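Protein LRIM1 (Anopheles gambiae, PDB 3O53) regulates complement-like immunity in the mosquito as a heterodimer with APL1C, this chain being its leucine-rich repeat domain. Local coordinates at residues L63-N68 / R83-N88; Y126-K131 / Y148-L153; T195-S200 / V216-L221; A232-Q237 / S259-V264. All blocks are in the same frame, centred on the assembly; numbering follows the deposited sequence.

Interaction 1. Residues L63-N68 / R83-N88; sequences LNLSSN and RTLDLN. With NAG (2-acetamido-2-deoxy-beta-D-glucopyranose), chain C.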
loop_
_atom_site.group_PDB
_atom_site.type_symbol
_atom_site.label_atom_id
_atom_site.label_comp_id
_atom_site.label_asym_id
_atom_site.label_seq_id
_atom_site.Cartn_x
_atom_site.Cartn_y
_atom_site.Cartn_z
ATOM N N LEU A 63 14.035 16.184 -0.797
ATOM C CA LEU A 63 13.917 16.801 0.515
ATOM C C LEU A 63 13.685 15.717 1.550
ATOM O O LEU A 63 12.758 14.922 1.426
ATOM C CB LEU A 63 12.753 17.794 0.528
ATOM C CG LEU A 63 12.471 18.499 1.855
ATOM C CD1 LEU A 63 13.658 19.353 2.292
ATOM C CD2 LEU A 63 11.214 19.352 1.740
ATOM N N ASN A 64 14.514 15.698 2.584
ATOM C CA ASN A 64 14.420 14.675 3.616
ATOM C C ASN A 64 14.022 15.280 4.958
ATOM O O ASN A 64 14.804 15.983 5.590
ATOM C CB ASN A 64 15.758 13.950 3.744
ATOM C CG ASN A 64 15.633 12.596 4.419
ATOM O OD1 ASN A 64 14.807 12.403 5.312
ATOM N ND2 ASN A 64 16.473 11.652 3.993
ATOM N N LEU A 65 12.790 15.017 5.376
ATOM C CA LEU A 65 12.257 15.546 6.627
ATOM C C LEU A 65 12.070 14.449 7.669
ATOM O O LEU A 65 11.428 14.677 8.694
ATOM C CB LEU A 65 10.899 16.220 6.378
ATOM C CG LEU A 65 10.897 17.333 5.328
ATOM C CD1 LEU A 65 9.485 17.829 5.065
ATOM C CD2 LEU A 65 11.795 18.475 5.772
ATOM N N SER A 66 12.622 13.267 7.413
ATOM C CA SER A 66 12.352 12.114 8.271
ATOM C C SER A 66 12.859 12.299 9.696
ATOM O O SER A 66 13.851 12.992 9.940
ATOM C CB SER A 66 12.943 10.827 7.674
ATOM O OG SER A 66 14.352 10.794 7.774
ATOM N N SER A 67 12.161 11.661 10.630
ATOM C CA SER A 67 12.551 11.646 12.033
ATOM C C SER A 67 12.619 13.052 12.632
ATOM O O SER A 67 13.505 13.353 13.432
ATOM C CB SER A 67 13.883 10.911 12.209
ATOM O OG SER A 67 13.745 9.537 11.867
ATOM N N ASN A 68 11.684 13.905 12.228
ATOM C CA ASN A 68 11.437 15.158 12.932
ATOM C C ASN A 68 10.195 14.985 13.798
ATOM O O ASN A 68 9.894 13.879 14.239
ATOM C CB ASN A 68 11.276 16.323 11.952
ATOM C CG ASN A 68 12.604 16.827 11.426
ATOM O OD1 ASN A 68 13.077 17.891 11.825
ATOM N ND2 ASN A 68 13.222 16.057 10.544
ATOM N N ARG A 83 10.998 16.048 -6.501
ATOM C CA ARG A 83 10.788 14.720 -7.079
ATOM C C ARG A 83 10.720 13.650 -5.999
ATOM O O ARG A 83 10.004 12.665 -6.128
ATOM C CB ARG A 83 11.925 14.365 -8.056
ATOM C CG ARG A 83 12.078 15.343 -9.211
ATOM C CD ARG A 83 13.361 15.091 -10.008
ATOM N NE ARG A 83 13.275 13.877 -10.817
ATOM C CZ ARG A 83 14.275 13.379 -11.540
ATOM N NH1 ARG A 83 15.454 13.989 -11.566
ATOM N NH2 ARG A 83 14.095 12.264 -12.241
ATOM N N THR A 84 11.480 13.831 -4.932
ATOM C CA THR A 84 11.544 12.831 -3.882
ATOM C C THR A 84 11.331 13.522 -2.551
ATOM O O THR A 84 11.985 14.508 -2.254
ATOM C CB THR A 84 12.907 12.108 -3.893
ATOM O OG1 THR A 84 13.098 11.492 -5.167
ATOM C CG2 THR A 84 12.973 11.034 -2.817
ATOM N N LEU A 85 10.390 13.010 -1.768
ATOM C CA LEU A 85 10.089 13.571 -0.464
ATOM C C LEU A 85 10.065 12.444 0.540
ATOM O O LEU A 85 9.351 11.470 0.354
ATOM C CB LEU A 85 8.722 14.258 -0.490
ATOM C CG LEU A 85 8.232 14.816 0.844
ATOM C CD1 LEU A 85 9.158 15.928 1.337
ATOM C CD2 LEU A 85 6.809 15.333 0.698
ATOM N N ASP A 86 10.836 12.573 1.610
ATOM C CA ASP A 86 10.818 11.576 2.670
ATOM C C ASP A 86 10.453 12.230 4.004
ATOM O O ASP A 86 11.216 13.023 4.538
ATOM C CB ASP A 86 12.185 10.897 2.765
ATOM C CG ASP A 86 12.220 9.774 3.798
ATOM O OD1 ASP A 86 11.334 9.719 4.677
ATOM O OD2 ASP A 86 13.148 8.944 3.738
ATOM N N LEU A 87 9.277 11.916 4.534
ATOM C CA LEU A 87 8.907 12.389 5.864
ATOM C C LEU A 87 8.589 11.222 6.790
ATOM O O LEU A 87 7.816 11.365 7.732
ATOM C CB LEU A 87 7.716 13.340 5.804
ATOM C CG LEU A 87 6.412 12.737 5.291
ATOM C CD1 LEU A 87 5.210 13.322 6.028
ATOM C CD2 LEU A 87 6.317 12.964 3.792
ATOM N N ASN A 88 9.190 10.068 6.514
ATOM C CA ASN A 88 9.086 8.912 7.396
ATOM C C ASN A 88 9.296 9.334 8.845
ATOM O O ASN A 88 10.184 10.136 9.144
ATOM C CB ASN A 88 10.140 7.854 7.040
ATOM C CG ASN A 88 9.802 7.066 5.781
ATOM O OD1 ASN A 88 8.694 7.143 5.256
ATOM N ND2 ASN A 88 10.771 6.291 5.297
HETATM C C1 NAG C . 16.396 10.443 4.771
HETATM C C2 NAG C . 16.812 9.365 3.785
HETATM C C3 NAG C . 16.840 8.015 4.483
HETATM C C4 NAG C . 17.658 8.082 5.765
HETATM C C5 NAG C . 17.198 9.231 6.647
HETATM C C6 NAG C . 18.100 9.354 7.868
HETATM C C7 NAG C . 16.127 9.537 1.451
HETATM C C8 NAG C . 14.961 9.424 0.522
HETATM N N2 NAG C . 15.840 9.300 2.724
HETATM O O3 NAG C . 17.338 7.049 3.593
HETATM O O4 NAG C . 17.481 6.882 6.464
HETATM O O5 NAG C . 17.225 10.436 5.912
HETATM O O6 NAG C . 19.409 9.662 7.438
HETATM O O7 NAG C . 17.251 9.828 1.035
#
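Asn64 and Asp86 are paired across two parallel strands and, on the same face, hold a sugar between them. The Asp86 side chain leaves its strand with CG anti to the backbone N (chi1 -176°); its CB lies 3.9 Å from C8 of the NAG and its CG 3.8 Å from N2 of the same sugar. Asp86 OD1 turns back to its own chain, taking the N-H of Asn88 at 2.8 Å in an Asx turn, and it lies 3.6 Å from Ser66 CB. Asp86 OD2 reaches the glycan, where it accepts a nearly straight hydrogen bond (166°) from N2 of the NAG at 2.9 Å. That NAG is joined covalently through C1 to ND2 of Asn64, whose OD1 receives the Ser66 N-H in the carbonyl plane, a second Asx turn. Between the strands, backbone bonds such as Asp86 N to Leu63 O (3.0 Å) form, and on the other face Leu63 and Leu85 lie side by side, CD2 against CD1 at 4.0 Å. Asn88 OD1 continues the network to Ala107 N. With OD1 of each residue tied to its own turn and Asp86 OD2 gripping the acetamido N-H, the first sugar is held by both neighbouring strands, which should limit rotation about the glycosidic link.

Interaction 2. Residues Y126-K131 / Y148-L153; sequences YLANNK and YLDLKL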
loop_
_atom_site.group_PDB
_atom_site.type_symbol
_atom_site.label_atom_id
_atom_site.label_comp_id
_atom_site.label_asym_id
_atom_site.label_seq_id
_atom_site.Cartn_x
_atom_site.Cartn_y
_atom_site.Cartn_z
ATOM N N TYR A 126 4.769 5.325 -0.467
ATOM C CA TYR A 126 5.005 4.497 0.704
ATOM C C TYR A 126 4.273 5.089 1.897
ATOM O O TYR A 126 4.728 6.066 2.464
ATOM C CB TYR A 126 6.506 4.437 1.009
ATOM C CG TYR A 126 7.322 3.796 -0.086
ATOM C CD1 TYR A 126 7.633 2.447 -0.039
ATOM C CD2 TYR A 126 7.778 4.536 -1.172
ATOM C CE1 TYR A 126 8.385 1.845 -1.039
ATOM C CE2 TYR A 126 8.537 3.937 -2.183
ATOM C CZ TYR A 126 8.829 2.595 -2.106
ATOM O OH TYR A 126 9.570 1.986 -3.097
ATOM N N LEU A 127 3.151 4.484 2.279
ATOM C CA LEU A 127 2.320 5.019 3.348
ATOM C C LEU A 127 2.032 3.999 4.453
ATOM O O LEU A 127 0.986 4.060 5.103
ATOM C CB LEU A 127 0.986 5.509 2.766
ATOM C CG LEU A 127 1.054 6.805 1.948
ATOM C CD1 LEU A 127 -0.248 7.007 1.148
ATOM C CD2 LEU A 127 1.328 7.993 2.866
ATOM N N ALA A 128 2.937 3.057 4.671
ATOM C CA ALA A 128 2.713 2.055 5.706
ATOM C C ALA A 128 2.497 2.752 7.047
ATOM O O ALA A 128 3.101 3.779 7.318
ATOM C CB ALA A 128 3.884 1.104 5.805
ATOM N N ASN A 129 1.623 2.185 7.873
ATOM C CA ASN A 129 1.496 2.584 9.271
ATOM C C ASN A 129 1.045 4.028 9.422
ATOM O O ASN A 129 1.772 4.864 9.954
ATOM C CB ASN A 129 2.822 2.381 10.015
ATOM C CG ASN A 129 2.638 2.394 11.521
ATOM O OD1 ASN A 129 1.534 2.171 12.012
ATOM N ND2 ASN A 129 3.711 2.652 12.259
ATOM N N ASN A 130 -0.153 4.308 8.930
ATOM C CA ASN A 130 -0.746 5.619 9.029
ATOM C C ASN A 130 -2.211 5.454 9.464
ATOM O O ASN A 130 -2.560 4.435 10.049
ATOM C CB ASN A 130 -0.608 6.351 7.695
ATOM C CG ASN A 130 0.742 7.030 7.550
ATOM O OD1 ASN A 130 1.045 7.976 8.268
ATOM N ND2 ASN A 130 1.565 6.539 6.623
ATOM N N LYS A 131 -3.055 6.442 9.184
ATOM C CA LYS A 131 -4.458 6.391 9.598
ATOM C C LYS A 131 -5.408 6.457 8.404
ATOM O O LYS A 131 -6.479 7.038 8.488
ATOM C CB LYS A 131 -4.773 7.548 10.553
ATOM C CG LYS A 131 -3.775 7.710 11.684
ATOM C CD LYS A 131 -3.811 6.541 12.645
ATOM C CE LYS A 131 -4.853 6.731 13.730
ATOM N NZ LYS A 131 -4.736 5.687 14.790
ATOM N N TYR A 148 4.016 1.800 -7.499
ATOM C CA TYR A 148 4.163 1.049 -6.267
ATOM C C TYR A 148 3.308 1.731 -5.197
ATOM O O TYR A 148 3.429 2.927 -4.978
ATOM C CB TYR A 148 5.635 1.040 -5.858
ATOM C CG TYR A 148 5.925 0.289 -4.588
ATOM C CD1 TYR A 148 6.435 -1.005 -4.620
ATOM C CD2 TYR A 148 5.703 0.876 -3.352
ATOM C CE1 TYR A 148 6.707 -1.693 -3.451
ATOM C CE2 TYR A 148 5.970 0.199 -2.182
ATOM C CZ TYR A 148 6.470 -1.080 -2.235
ATOM O OH TYR A 148 6.726 -1.739 -1.059
ATOM N N LEU A 149 2.438 0.973 -4.540
ATOM C CA LEU A 149 1.565 1.544 -3.518
ATOM C C LEU A 149 1.563 0.666 -2.288
ATOM O O LEU A 149 1.043 -0.451 -2.308
ATOM C CB LEU A 149 0.133 1.702 -4.035
ATOM C CG LEU A 149 -0.868 2.327 -3.047
ATOM C CD1 LEU A 149 -0.359 3.655 -2.475
ATOM C CD2 LEU A 149 -2.210 2.540 -3.711
ATOM N N ASP A 150 2.144 1.180 -1.213
ATOM C CA ASP A 150 2.194 0.449 0.041
ATOM C C ASP A 150 1.261 1.109 1.042
ATOM O O ASP A 150 1.522 2.211 1.508
ATOM C CB ASP A 150 3.620 0.408 0.594
ATOM C CG ASP A 150 3.724 -0.432 1.857
ATOM O OD1 ASP A 150 2.762 -1.168 2.164
ATOM O OD2 ASP A 150 4.763 -0.360 2.542
ATOM N N LEU A 151 0.164 0.428 1.360
ATOM C CA LEU A 151 -0.804 0.928 2.333
ATOM C C LEU A 151 -0.964 -0.035 3.506
ATOM O O LEU A 151 -1.982 -0.024 4.183
ATOM C CB LEU A 151 -2.165 1.171 1.664
ATOM C CG LEU A 151 -2.235 2.425 0.792
ATOM C CD1 LEU A 151 -3.373 2.347 -0.226
ATOM C CD2 LEU A 151 -2.383 3.674 1.668
ATOM N N LYS A 152 0.047 -0.856 3.760
ATOM C CA LYS A 152 -0.035 -1.814 4.860
ATOM C C LYS A 152 -0.154 -1.121 6.216
ATOM O O LYS A 152 0.267 0.027 6.379
ATOM C CB LYS A 152 1.180 -2.752 4.850
ATOM C CG LYS A 152 2.479 -2.144 5.374
ATOM C CD LYS A 152 3.510 -3.270 5.601
ATOM C CE LYS A 152 4.900 -2.742 5.923
ATOM N NZ LYS A 152 5.569 -2.189 4.711
ATOM N N LEU A 153 -0.710 -1.836 7.191
ATOM C CA LEU A 153 -0.859 -1.323 8.556
ATOM C C LEU A 153 -1.649 -0.026 8.590
ATOM O O LEU A 153 -1.336 0.885 9.345
ATOM C CB LEU A 153 0.505 -1.106 9.234
ATOM C CG LEU A 153 1.329 -2.368 9.529
ATOM C CD1 LEU A 153 2.700 -2.002 10.099
ATOM C CD2 LEU A 153 0.585 -3.294 10.493
HETATM O O HOH W 1 5.358 2.242 3.200
#
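Leu127 and Leu151 form the close-packed side of this contact, running in the same direction from adjacent turns, with CB of Leu127 4.0 Å from CD2 of Leu151. Each takes the same rotamer, CG anti to the carbonyl carbon, and Ile132 touches both. The backbones are joined by Leu127 N to Asp150 O and by Asn129 N to Lys152 O at 3.0 Å. Packing is also close around buried Asp150 and Ala128. A water bridges the segments there, accepting from Ala128 N at 2.9 Å and donating to Asp150 OD2. Lys152 NZ forms a salt bridge on the syn lone pair of Asp150 OD2, 2.9 Å away. Bent at chi4 (-74°), the lysine arches past Ala128, whose CB rests 3.6 Å from Lys152 CG. Asp150 OD1 closes an Asx turn onto Lys152 N. The Tyr126 and Tyr148 rings lie obliquely, their close approach doubtful, while Tyr126 also stacks on His105. The solvent side is formed by exposed Asn129 and Leu153. Asn130 ND2 binds Leu127 O and Ala106 O, while Asn154 ND2 binds Leu127 O and Leu151 O: these asparagines, repeated turn after turn and bonded to backbone carbonyls of adjacent turns, are characteristic of the leucine-rich repeat solenoid.

Interaction 3. Residues T195-S200 / V216-L221; sequences TLDLSS and VTWISL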
loop_
_atom_site.group_PDB
_atom_site.type_symbol
_atom_site.label_atom_id
_atom_site.label_comp_id
_atom_site.label_asym_id
_atom_site.label_seq_id
_atom_site.Cartn_x
_atom_site.Cartn_y
_atom_site.Cartn_z
ATOM N N THR A 195 2.397 -7.893 -7.977
ATOM C CA THR A 195 2.134 -8.427 -6.649
ATOM C C THR A 195 0.913 -7.766 -6.011
ATOM O O THR A 195 0.715 -6.561 -6.121
ATOM C CB THR A 195 3.357 -8.270 -5.715
ATOM O OG1 THR A 195 3.439 -6.928 -5.232
ATOM C CG2 THR A 195 4.642 -8.622 -6.450
ATOM N N LEU A 196 0.095 -8.583 -5.357
ATOM C CA LEU A 196 -1.046 -8.090 -4.607
ATOM C C LEU A 196 -1.033 -8.745 -3.244
ATOM O O LEU A 196 -1.169 -9.958 -3.142
ATOM C CB LEU A 196 -2.344 -8.433 -5.342
ATOM C CG LEU A 196 -3.648 -8.083 -4.633
ATOM C CD1 LEU A 196 -3.731 -6.579 -4.382
ATOM C CD2 LEU A 196 -4.829 -8.575 -5.470
ATOM N N ASP A 197 -0.868 -7.946 -2.196
ATOM C CA ASP A 197 -0.854 -8.481 -0.843
ATOM C C ASP A 197 -2.090 -8.019 -0.087
ATOM O O ASP A 197 -2.224 -6.841 0.253
ATOM C CB ASP A 197 0.420 -8.039 -0.120
ATOM C CG ASP A 197 0.669 -8.828 1.154
ATOM O OD1 ASP A 197 -0.226 -9.614 1.545
ATOM O OD2 ASP A 197 1.749 -8.661 1.767
ATOM N N LEU A 198 -3.017 -8.939 0.150
ATOM C CA LEU A 198 -4.199 -8.627 0.962
ATOM C C LEU A 198 -4.246 -9.502 2.209
ATOM O O LEU A 198 -5.314 -9.735 2.744
ATOM C CB LEU A 198 -5.484 -8.809 0.150
ATOM C CG LEU A 198 -5.897 -7.631 -0.742
ATOM C CD1 LEU A 198 -6.699 -8.137 -1.945
ATOM C CD2 LEU A 198 -6.698 -6.564 0.032
ATOM N N SER A 199 -3.084 -9.971 2.671
ATOM C CA SER A 199 -3.038 -10.874 3.811
ATOM C C SER A 199 -3.427 -10.139 5.088
ATOM O O SER A 199 -3.355 -8.920 5.151
ATOM C CB SER A 199 -1.648 -11.518 3.962
ATOM O OG SER A 199 -0.651 -10.527 4.080
ATOM N N SER A 200 -3.865 -10.902 6.086
ATOM C CA SER A 200 -4.302 -10.361 7.367
ATOM C C SER A 200 -5.327 -9.252 7.212
ATOM O O SER A 200 -5.177 -8.176 7.769
ATOM C CB SER A 200 -3.103 -9.860 8.160
ATOM O OG SER A 200 -2.254 -10.944 8.457
ATOM N N VAL A 216 -1.024 -11.597 -11.958
ATOM C CA VAL A 216 0.030 -11.391 -10.964
ATOM C C VAL A 216 0.992 -12.564 -10.864
ATOM O O VAL A 216 0.664 -13.690 -11.231
ATOM C CB VAL A 216 -0.545 -11.145 -9.548
ATOM C CG1 VAL A 216 -1.320 -9.840 -9.515
ATOM C CG2 VAL A 216 -1.424 -12.316 -9.129
ATOM N N THR A 217 2.183 -12.268 -10.352
ATOM C CA THR A 217 3.182 -13.272 -10.030
ATOM C C THR A 217 3.025 -13.724 -8.586
ATOM O O THR A 217 3.253 -14.880 -8.256
ATOM C CB THR A 217 4.595 -12.676 -10.211
ATOM O OG1 THR A 217 4.756 -12.257 -11.572
ATOM C CG2 THR A 217 5.671 -13.692 -9.858
ATOM N N TRP A 218 2.617 -12.801 -7.723
ATOM C CA TRP A 218 2.609 -13.042 -6.287
ATOM C C TRP A 218 1.286 -12.519 -5.744
ATOM O O TRP A 218 0.940 -11.366 -5.984
ATOM C CB TRP A 218 3.788 -12.283 -5.670
ATOM C CG TRP A 218 4.158 -12.586 -4.230
ATOM C CD1 TRP A 218 5.260 -13.268 -3.798
ATOM C CD2 TRP A 218 3.471 -12.146 -3.043
ATOM N NE1 TRP A 218 5.283 -13.310 -2.420
ATOM C CE2 TRP A 218 4.204 -12.626 -1.937
ATOM C CE3 TRP A 218 2.300 -11.412 -2.815
ATOM C CZ2 TRP A 218 3.803 -12.393 -0.618
ATOM C CZ3 TRP A 218 1.906 -11.175 -1.503
ATOM C CH2 TRP A 218 2.654 -11.664 -0.422
ATOM N N ILE A 219 0.529 -13.368 -5.051
ATOM C CA ILE A 219 -0.687 -12.913 -4.404
ATOM C C ILE A 219 -0.875 -13.636 -3.078
ATOM O O ILE A 219 -0.633 -14.838 -2.975
ATOM C CB ILE A 219 -1.931 -13.118 -5.291
ATOM C CG1 ILE A 219 -3.190 -12.624 -4.567
ATOM C CG2 ILE A 219 -2.106 -14.581 -5.657
ATOM C CD1 ILE A 219 -4.434 -12.663 -5.419
ATOM N N SER A 220 -1.310 -12.896 -2.063
ATOM C CA SER A 220 -1.631 -13.497 -0.772
ATOM C C SER A 220 -2.951 -12.975 -0.217
ATOM O O SER A 220 -3.189 -11.769 -0.161
ATOM C CB SER A 220 -0.528 -13.220 0.243
ATOM O OG SER A 220 -0.844 -13.830 1.484
ATOM N N LEU A 221 -3.818 -13.901 0.156
ATOM C CA LEU A 221 -4.969 -13.585 0.973
ATOM C C LEU A 221 -4.860 -14.399 2.262
ATOM O O LEU A 221 -5.859 -14.781 2.860
ATOM C CB LEU A 221 -6.270 -13.895 0.223
ATOM C CG LEU A 221 -6.751 -12.814 -0.759
ATOM C CD1 LEU A 221 -5.871 -12.775 -2.001
ATOM C CD2 LEU A 221 -8.210 -13.044 -1.155
#
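Trp218 holds CG anti to its backbone N (chi1 -168°) and Asp197 does the same (chi1 -166°), which lays the indole alongside the carboxylate on one face of two parallel strands. Trp218 CZ3 comes 3.7 Å from Asp197 CB, with ring and carboxylate planes 66° apart. Leu196 O lies in the plane of the indole at its edge, while Thr195 CG2 packs 3.8 Å from Trp218 CB. Asp197 OD1 accepts two bonds from Ser199, one from OG at 2.7 Å on its syn side and one from N on its anti side, both tilted out of the carboxylate plane; the latter makes an Asx turn. On the opposite face Leu196 and Ile219 run side by side, CD2 to CD1 at 4.1 Å. The strands themselves are joined by Leu196 N to Trp218 O, Ser220 N to Leu196 O at 3.1 Å, and Leu198 N to Ser220 O. Strand 173-175 flanks this pair through Leu174 and Asn175, with Thr195 OG1 bonded to His173; beyond strand 218-220, strand 241-243 supplies His241 to stack on Trp218 and Phe242 to cover Ile219.

Interaction 4. Residues A232-Q237 / S259-V264; sequences ALRFSQ and SKNQRV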
loop_
_atom_site.group_PDB
_atom_site.type_symbol
_atom_site.label_atom_id
_atom_site.label_comp_id
_atom_site.label_asym_id
_atom_site.label_seq_id
_atom_site.Cartn_x
_atom_site.Cartn_y
_atom_site.Cartn_z
ATOM N N ALA A 232 -15.144 -18.897 -11.355
ATOM C CA ALA A 232 -14.830 -18.412 -12.698
ATOM C C ALA A 232 -13.449 -17.754 -12.779
ATOM O O ALA A 232 -12.974 -17.436 -13.860
ATOM C CB ALA A 232 -15.909 -17.436 -13.170
ATOM N N LEU A 233 -12.810 -17.544 -11.635
ATOM C CA LEU A 233 -11.503 -16.904 -11.615
ATOM C C LEU A 233 -10.474 -17.755 -12.359
ATOM O O LEU A 233 -10.470 -18.976 -12.240
ATOM C CB LEU A 233 -11.037 -16.695 -10.168
ATOM C CG LEU A 233 -11.721 -15.605 -9.342
ATOM C CD1 LEU A 233 -11.183 -15.633 -7.913
ATOM C CD2 LEU A 233 -11.507 -14.222 -9.979
ATOM N N ARG A 234 -9.606 -17.099 -13.119
ATOM C CA ARG A 234 -8.509 -17.765 -13.802
ATOM C C ARG A 234 -7.224 -16.969 -13.601
ATOM O O ARG A 234 -7.214 -15.751 -13.753
ATOM C CB ARG A 234 -8.800 -17.864 -15.302
ATOM C CG ARG A 234 -10.064 -18.619 -15.654
ATOM C CD ARG A 234 -9.913 -20.122 -15.466
ATOM N NE ARG A 234 -11.107 -20.828 -15.923
ATOM C CZ ARG A 234 -12.175 -21.069 -15.166
ATOM N NH1 ARG A 234 -12.210 -20.675 -13.899
ATOM N NH2 ARG A 234 -13.216 -21.710 -15.673
ATOM N N PHE A 235 -6.140 -17.649 -13.256
ATOM C CA PHE A 235 -4.844 -16.992 -13.196
ATOM C C PHE A 235 -3.978 -17.412 -14.377
ATOM O O PHE A 235 -4.346 -18.302 -15.131
ATOM C CB PHE A 235 -4.168 -17.274 -11.853
ATOM C CG PHE A 235 -4.857 -16.591 -10.700
ATOM C CD1 PHE A 235 -4.463 -15.326 -10.297
ATOM C CD2 PHE A 235 -5.932 -17.193 -10.059
ATOM C CE1 PHE A 235 -5.109 -14.678 -9.252
ATOM C CE2 PHE A 235 -6.588 -16.547 -9.012
ATOM C CZ PHE A 235 -6.171 -15.289 -8.610
ATOM N N SER A 236 -2.836 -16.752 -14.529
ATOM C CA SER A 236 -1.960 -16.949 -15.672
ATOM C C SER A 236 -0.735 -17.763 -15.291
ATOM O O SER A 236 -0.541 -18.107 -14.126
ATOM C CB SER A 236 -1.499 -15.597 -16.214
ATOM O OG SER A 236 -0.541 -15.012 -15.347
ATOM N N GLN A 237 0.100 -18.053 -16.282
ATOM C CA GLN A 237 1.334 -18.796 -16.058
ATOM C C GLN A 237 2.376 -17.963 -15.322
ATOM O O GLN A 237 3.409 -18.484 -14.917
ATOM C CB GLN A 237 1.921 -19.282 -17.386
ATOM C CG GLN A 237 1.587 -20.728 -17.708
ATOM C CD GLN A 237 2.586 -21.354 -18.660
ATOM O OE1 GLN A 237 3.643 -20.785 -18.932
ATOM N NE2 GLN A 237 2.258 -22.536 -19.166
ATOM N N SER A 259 -10.272 -27.195 -9.960
ATOM C CA SER A 259 -10.618 -28.055 -11.089
ATOM C C SER A 259 -10.305 -27.363 -12.413
ATOM O O SER A 259 -9.997 -28.014 -13.396
ATOM C CB SER A 259 -12.100 -28.430 -11.045
ATOM O OG SER A 259 -12.913 -27.326 -11.416
ATOM N N LYS A 260 -10.378 -26.037 -12.432
ATOM C CA LYS A 260 -10.154 -25.291 -13.665
ATOM C C LYS A 260 -8.913 -24.414 -13.566
ATOM O O LYS A 260 -8.626 -23.618 -14.460
ATOM C CB LYS A 260 -11.392 -24.464 -14.007
ATOM C CG LYS A 260 -12.594 -25.332 -14.341
ATOM C CD LYS A 260 -13.821 -24.507 -14.669
ATOM C CE LYS A 260 -14.978 -25.389 -15.110
ATOM N NZ LYS A 260 -16.219 -24.605 -15.357
ATOM N N ASN A 261 -8.180 -24.583 -12.473
ATOM C CA ASN A 261 -6.902 -23.918 -12.263
ATOM C C ASN A 261 -5.891 -24.913 -11.684
ATOM O O ASN A 261 -5.298 -24.683 -10.628
ATOM C CB ASN A 261 -7.069 -22.743 -11.306
ATOM C CG ASN A 261 -7.904 -21.615 -11.899
ATOM O OD1 ASN A 261 -7.367 -20.665 -12.470
ATOM N ND2 ASN A 261 -9.223 -21.716 -11.766
ATOM N N GLN A 262 -5.702 -26.027 -12.383
ATOM C CA GLN A 262 -4.851 -27.105 -11.896
ATOM C C GLN A 262 -3.439 -26.646 -11.549
ATOM O O GLN A 262 -2.871 -27.065 -10.537
ATOM C CB GLN A 262 -4.792 -28.233 -12.933
ATOM C CG GLN A 262 -6.002 -29.150 -12.903
ATOM C CD GLN A 262 -6.242 -29.734 -11.523
ATOM O OE1 GLN A 262 -5.313 -29.874 -10.725
ATOM N NE2 GLN A 262 -7.491 -30.071 -11.231
ATOM N N ARG A 263 -2.860 -25.804 -12.397
ATOM C CA ARG A 263 -1.529 -25.272 -12.136
ATOM C C ARG A 263 -1.498 -24.382 -10.889
ATOM O O ARG A 263 -0.483 -24.303 -10.194
ATOM C CB ARG A 263 -1.020 -24.471 -13.330
ATOM C CG ARG A 263 0.367 -23.899 -13.096
ATOM C CD ARG A 263 0.899 -23.144 -14.300
ATOM N NE ARG A 263 2.266 -22.681 -14.071
ATOM C CZ ARG A 263 2.576 -21.618 -13.333
ATOM N NH1 ARG A 263 1.611 -20.911 -12.762
ATOM N NH2 ARG A 263 3.843 -21.261 -13.168
ATOM N N VAL A 264 -2.596 -23.692 -10.612
ATOM C CA VAL A 264 -2.652 -22.866 -9.415
ATOM C C VAL A 264 -2.601 -23.774 -8.186
ATOM O O VAL A 264 -1.966 -23.440 -7.191
ATOM C CB VAL A 264 -3.908 -21.954 -9.393
ATOM C CG1 VAL A 264 -3.956 -21.135 -8.098
ATOM C CG2 VAL A 264 -3.908 -21.031 -10.612
HETATM O O HOH W 2 -5.483 -20.466 -14.234
HETATM O O HOH W 3 -1.199 -20.621 -12.836
#
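The irregular, largely extended segment 232-237 passes the start of helix 262-276 without strand pairing; the closest approach of the two backbones is between Arg234 and Asn261, CA atoms 6.5 Å apart. Asn261, at the N-cap position, makes no capping bond to helix 262-276. Its ND2 donates to Leu233 O at 3.0 Å and also to Phe257 O of helix 251-259, while Asn261 OD1 accepts a weak bond from Phe235 N at 3.3 Å. A water donates to Asn261 OD1 and to Phe235 O, adding a water-mediated link. Leu233 O is gripped twice, because bending at chi2 (-74°) brings Arg234 NH1 back to it at 2.9 Å from above the carbonyl plane. The guanidinium of Arg234 then spreads over Lys260, whose CB sits 3.6 Å above the centre of one face. Farther along, the extended Arg263 lays a guanidinium face against Gln237 CA; its NH1 bonds Leu239 O and, through a water in the guanidinium plane, Ser236 O. Phe235 CB meets Val264 CG2 at 4.0 Å. Phe257 touches Leu233, Phe235 and Val264, and Met206 touches Leu233 and Phe235, so the contact joins helices 251-259 and 262-276 to the loop before strand 241-243 and to strand 205-206.

Overall arrangement
From the N terminus the four contacts follow one another in series, none nested or crossing. Interactions 1, 2 and 3 each close one turn of the solenoid, with 14 to 16 residues between the segments, by bringing neighbouring parallel strands and the turns after them together. Their centres are spaced about 15 Å apart from 1 to 2 and again from 2 to 3, marking progress along the strand-lined surface that carries the glycan at its N-terminal part. Interaction 4 closes a longer loop, with 21 residues between its segments, which includes strand 241-243 and most of helix 251-259, and ties loop 232-237 to helix 262-276. Its centre lies about 43 Å from that of interaction 1, across the chain's centre.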